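Local coordinates for CBS domain-containing protein (Listeria monocytogenes, PDB 6XNU) that binds cyclic di-AMP, probably through its CBS domains, and takes part in controlling (p)ppGpp and c-di-AMP levels in the cell, at residues 30-34 with 35-39; 145-148 with 149-153. All blocks are in the same frame, centred on the assembly; numbering follows the deposited sequence.

Contact 1: 30-34 with 35-39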
loop_
_atom_site.group_PDB
_atom_site.type_symbol
_atom_site.label_atom_id
_atom_site.label_comp_id
_atom_site.label_asym_id
_atom_site.label_seq_id
_atom_site.Cartn_x
_atom_site.Cartn_y
_atom_site.Cartn_z
ATOM N N SER A 30 11.414 -15.957 3.598
ATOM C CA SER A 30 11.113 -14.561 3.295
ATOM C C SER A 30 10.077 -13.939 4.227
ATOM O O SER A 30 9.848 -12.725 4.139
ATOM C CB SER A 30 10.600 -14.424 1.865
ATOM O OG SER A 30 9.239 -14.802 1.796
ATOM N N MET A 31 9.422 -14.730 5.073
ATOM C CA MET A 31 8.405 -14.164 5.951
ATOM C C MET A 31 9.018 -13.062 6.799
ATOM O O MET A 31 10.111 -13.225 7.352
ATOM C CB MET A 31 7.800 -15.243 6.850
ATOM C CG MET A 31 6.685 -14.710 7.724
ATOM S SD MET A 31 6.083 -15.932 8.929
ATOM C CE MET A 31 7.421 -15.918 10.113
ATOM N N ILE A 32 8.320 -11.936 6.882
ATOM C CA ILE A 32 8.704 -10.857 7.787
ATOM C C ILE A 32 8.160 -11.189 9.167
ATOM O O ILE A 32 6.945 -11.325 9.336
ATOM C CB ILE A 32 8.178 -9.507 7.293
ATOM C CG1 ILE A 32 8.760 -9.197 5.903
ATOM C CG2 ILE A 32 8.535 -8.401 8.278
ATOM C CD1 ILE A 32 7.988 -8.141 5.174
ATOM N N SER A 33 9.051 -11.323 10.148
ATOM C CA SER A 33 8.680 -11.761 11.491
ATOM C C SER A 33 7.733 -10.758 12.143
ATOM O O SER A 33 7.828 -9.547 11.928
ATOM C CB SER A 33 9.932 -11.924 12.356
ATOM O OG SER A 33 10.735 -12.991 11.891
ATOM N N ALA A 34 6.846 -11.273 13.004
ATOM C CA ALA A 34 5.779 -10.436 13.554
ATOM C C ALA A 34 6.300 -9.202 14.285
ATOM O O ALA A 34 5.650 -8.148 14.253
ATOM C CB ALA A 34 4.906 -11.262 14.511
ATOM N N GLU A 35 7.435 -9.302 14.978
ATOM C CA GLU A 35 7.900 -8.153 15.749
ATOM C C GLU A 35 8.380 -6.999 14.871
ATOM O O GLU A 35 8.574 -5.889 15.387
ATOM C CB GLU A 35 9.000 -8.585 16.718
ATOM C CG GLU A 35 10.350 -8.821 16.087
ATOM C CD GLU A 35 10.503 -10.213 15.489
ATOM O OE1 GLU A 35 9.543 -11.017 15.557
ATOM O OE2 GLU A 35 11.591 -10.500 14.941
ATOM N N LYS A 36 8.529 -7.221 13.567
ATOM C CA LYS A 36 8.871 -6.169 12.613
ATOM C C LYS A 36 7.644 -5.574 11.937
ATOM O O LYS A 36 7.788 -4.660 11.113
ATOM C CB LYS A 36 9.827 -6.716 11.542
ATOM C CG LYS A 36 11.148 -7.229 12.079
ATOM C CD LYS A 36 11.906 -8.008 11.006
ATOM C CE LYS A 36 13.320 -8.320 11.448
ATOM N NZ LYS A 36 13.929 -9.391 10.608
ATOM N N VAL A 37 6.452 -6.079 12.247
ATOM C CA VAL A 37 5.199 -5.610 11.664
ATOM C C VAL A 37 4.432 -4.885 12.761
ATOM O O VAL A 37 4.135 -5.473 13.805
ATOM C CB VAL A 37 4.364 -6.771 11.095
ATOM C CG1 VAL A 37 3.115 -6.228 10.404
ATOM C CG2 VAL A 37 5.194 -7.656 10.133
ATOM N N ALA A 38 4.131 -3.609 12.549
ATOM C CA ALA A 38 3.315 -2.903 13.524
ATOM C C ALA A 38 1.911 -3.491 13.551
ATOM O O ALA A 38 1.421 -4.040 12.557
ATOM C CB ALA A 38 3.256 -1.414 13.201
ATOM N N HIS A 39 1.272 -3.406 14.720
ATOM C CA HIS A 39 -0.100 -3.863 14.868
ATOM C C HIS A 39 -0.838 -2.936 15.820
ATOM O O HIS A 39 -0.235 -2.125 16.525
ATOM C CB HIS A 39 -0.176 -5.318 15.378
ATOM C CG HIS A 39 0.276 -5.498 16.796
ATOM N ND1 HIS A 39 1.541 -5.936 17.124
ATOM C CD2 HIS A 39 -0.375 -5.322 17.972
ATOM C CE1 HIS A 39 1.651 -6.018 18.440
ATOM N NE2 HIS A 39 0.502 -5.651 18.979
HETATM O O HOH W 1 11.906 -10.998 9.662
#

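Contact 2: 145-148 with 149-153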
loop_
_atom_site.group_PDB
_atom_site.type_symbol
_atom_site.label_atom_id
_atom_site.label_comp_id
_atom_site.label_asym_id
_atom_site.label_seq_id
_atom_site.Cartn_x
_atom_site.Cartn_y
_atom_site.Cartn_z
ATOM N N ARG A 145 7.046 -9.278 -2.712
ATOM C CA ARG A 145 8.419 -8.983 -3.113
ATOM C C ARG A 145 9.227 -10.253 -3.360
ATOM O O ARG A 145 10.041 -10.297 -4.289
ATOM C CB ARG A 145 9.104 -8.117 -2.059
ATOM C CG ARG A 145 10.561 -7.824 -2.376
ATOM C CD ARG A 145 11.050 -6.669 -1.531
ATOM N NE ARG A 145 12.407 -6.261 -1.879
ATOM C CZ ARG A 145 13.500 -6.810 -1.369
ATOM N NH1 ARG A 145 13.398 -7.797 -0.486
ATOM N NH2 ARG A 145 14.696 -6.373 -1.745
ATOM N N VAL A 146 9.027 -11.298 -2.542
ATOM C CA VAL A 146 9.820 -12.515 -2.721
ATOM C C VAL A 146 9.565 -13.113 -4.102
ATOM O O VAL A 146 10.485 -13.630 -4.745
ATOM C CB VAL A 146 9.534 -13.535 -1.594
ATOM C CG1 VAL A 146 8.070 -13.959 -1.579
ATOM C CG2 VAL A 146 10.433 -14.756 -1.752
ATOM N N VAL A 147 8.326 -13.030 -4.592
ATOM C CA VAL A 147 8.026 -13.596 -5.907
ATOM C C VAL A 147 8.669 -12.751 -6.999
ATOM O O VAL A 147 9.218 -13.281 -7.975
ATOM C CB VAL A 147 6.505 -13.719 -6.109
ATOM C CG1 VAL A 147 6.196 -14.264 -7.510
ATOM C CG2 VAL A 147 5.883 -14.627 -5.011
ATOM N N LEU A 148 8.638 -11.424 -6.843
ATOM C CA LEU A 148 9.318 -10.567 -7.812
ATOM C C LEU A 148 10.818 -10.840 -7.827
ATOM O O LEU A 148 11.446 -10.816 -8.889
ATOM C CB LEU A 148 9.044 -9.092 -7.505
ATOM C CG LEU A 148 7.889 -8.464 -8.283
ATOM C CD1 LEU A 148 8.230 -8.319 -9.782
ATOM C CD2 LEU A 148 6.621 -9.265 -8.107
ATOM N N LYS A 149 11.412 -11.095 -6.655
ATOM C CA LYS A 149 12.827 -11.452 -6.610
ATOM C C LYS A 149 13.079 -12.728 -7.392
ATOM O O LYS A 149 14.067 -12.833 -8.131
ATOM C CB LYS A 149 13.289 -11.635 -5.164
ATOM C CG LYS A 149 13.586 -10.332 -4.446
ATOM C CD LYS A 149 13.964 -10.580 -2.987
ATOM C CE LYS A 149 15.302 -11.293 -2.848
ATOM N NZ LYS A 149 15.582 -11.652 -1.414
ATOM N N GLN A 150 12.184 -13.703 -7.250
ATOM C CA GLN A 150 12.350 -14.958 -7.977
ATOM C C GLN A 150 12.194 -14.755 -9.482
ATOM O O GLN A 150 12.931 -15.363 -10.273
ATOM C CB GLN A 150 11.350 -15.982 -7.451
ATOM C CG GLN A 150 11.678 -16.424 -6.035
ATOM C CD GLN A 150 10.593 -17.304 -5.435
ATOM O OE1 GLN A 150 9.434 -17.259 -5.863
ATOM N NE2 GLN A 150 10.961 -18.107 -4.434
ATOM N N VAL A 151 11.233 -13.926 -9.896
ATOM C CA VAL A 151 11.042 -13.670 -11.324
ATOM C C VAL A 151 12.255 -12.948 -11.900
ATOM O O VAL A 151 12.751 -13.286 -12.989
ATOM C CB VAL A 151 9.745 -12.870 -11.540
ATOM C CG1 VAL A 151 9.659 -12.370 -12.975
ATOM C CG2 VAL A 151 8.542 -13.734 -11.217
ATOM N N ASN A 152 12.740 -11.940 -11.179
ATOM C CA ASN A 152 13.969 -11.227 -11.523
ATOM C C ASN A 152 15.133 -12.201 -11.714
ATOM O O ASN A 152 15.834 -12.159 -12.732
ATOM C CB ASN A 152 14.238 -10.214 -10.397
ATOM C CG ASN A 152 15.341 -9.242 -10.697
ATOM O OD1 ASN A 152 15.248 -8.417 -11.618
ATOM N ND2 ASN A 152 16.400 -9.306 -9.888
ATOM N N ARG A 153 15.323 -13.120 -10.762
ATOM C CA ARG A 153 16.395 -14.107 -10.884
ATOM C C ARG A 153 16.199 -14.975 -12.117
ATOM O O ARG A 153 17.164 -15.297 -12.830
ATOM C CB ARG A 153 16.447 -14.980 -9.624
ATOM C CG ARG A 153 17.567 -15.997 -9.625
ATOM C CD ARG A 153 17.668 -16.733 -8.283
ATOM N NE ARG A 153 16.497 -17.562 -8.002
ATOM C CZ ARG A 153 15.622 -17.334 -7.019
ATOM N NH1 ARG A 153 15.770 -16.291 -6.207
ATOM N NH2 ARG A 153 14.590 -18.152 -6.848
HETATM O O HOH W 2 15.442 -9.287 0.929
#

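Contact 1: 30-34 with 35-39
S33 and K36 meet where the chain leaves the short strand 32-33 and passes through one 3-10 turn (34-36). Two backbone hydrogen bonds hold the turn. K36 N donates to S33 O at 2.9 Å, and V37 N donates to A34 O at 3.0 Å. Both join residues three apart.

The polar side chains lie on the outer side. E35 has CG between its backbone N and its carbonyl carbon (chi1 76°), and its chain bends again at chi2. This folds the carboxylate back over S33, where OE1 lies 3.3 Å from S33 CB. OE2 is almost as near to the same carbon, so the carboxylate meets S33 through CB. K36 is extended beyond CG and runs out across the strand's direction to a water beside S33 N. Its NZ donates to this water, 2.8 Å away, and the same water accepts from S33 N at 2.9 Å. The water thus ties the lysine end to the backbone at the end of the strand.

The apolar contact on the inner side is between I32 CG2 and V37 CG2, at 3.9 Å. K36 CB, part of an exposed side chain, covers I32 CG2 at the same distance. I32 crosses both side chains at about a right angle. V37 is buried, and it reaches I141 of strand 138-143 and P62 of strand 60-64. I32 also packs on I141 and T143, and A34 on F138. The arrangement is a single 3-10 turn that carries the chain from the edge strand of one sheet toward strand 40-41 of the other, consistent with the CBS-pair family.

Contact 2: 145-148 with 149-153
K149 passes over one face of the R145 guanidinium, one turn further along the helix. The touching atom is K149 CD, 3.8 Å from R145 NH1 and offset toward the rim of the group. The two side chains cross obliquely. K149 bends at chi3 (68°), which swings CE and NZ away from the guanidinium and leaves NZ 4.5 Å from R145 NH1. These are like charges, and one water, off to the side, bridges them. R145 NH1 donates to it at 2.9 Å in the guanidinium plane; the bond from K149 NZ is weak. The stronger partner of R145 is D125 of the second subunit, which forms a salt bridge with NE. Its carboxylate probably offsets the R145 charge.

Behind K149, its CG lies 3.5 Å from R145 O, the same oxygen that accepts K149 N at 2.8 Å. The next three bonds repeat the i to i+4 pattern of an alpha helix, ending with N152 N to L148 O. This is the start of helix 145-161, which follows the last strand of the CBS domain, 138-143. T143 OG1 accepts a hydrogen bond from R145 N.

Q150 reaches outward, leaning back toward the start of the helix, with CG 3.3 Å from V146 O. Its NE2 is held by E26, which also makes a salt bridge with R153. On another side V147 CG1 and V151 CG2 come within 4.4 Å. V151 CG2 also rests on V147 O. Both valines pack on the second subunit, V147 on its L148 and V151 on its V151; L148 meets L123 there.

Contact 1 comes early in the chain and contact 2 near its end, with their centres about 19 Å apart. They meet all the same, since S30 OG packs against V146 CB at 3.6 Å. Strand 138-143 is the common element. Strand 32-33 of contact 1 lies antiparallel beside it at the edge of the four-stranded sheet, and helix 145-161 of contact 2 follows it directly. The N-terminal part of the chain therefore completes the sheet of the CBS domain formed by later residues. Contact 1 leads on to the three-stranded sheet. Contact 2 packs on the second subunit, whereas no other chain of the assembly touches contact 1.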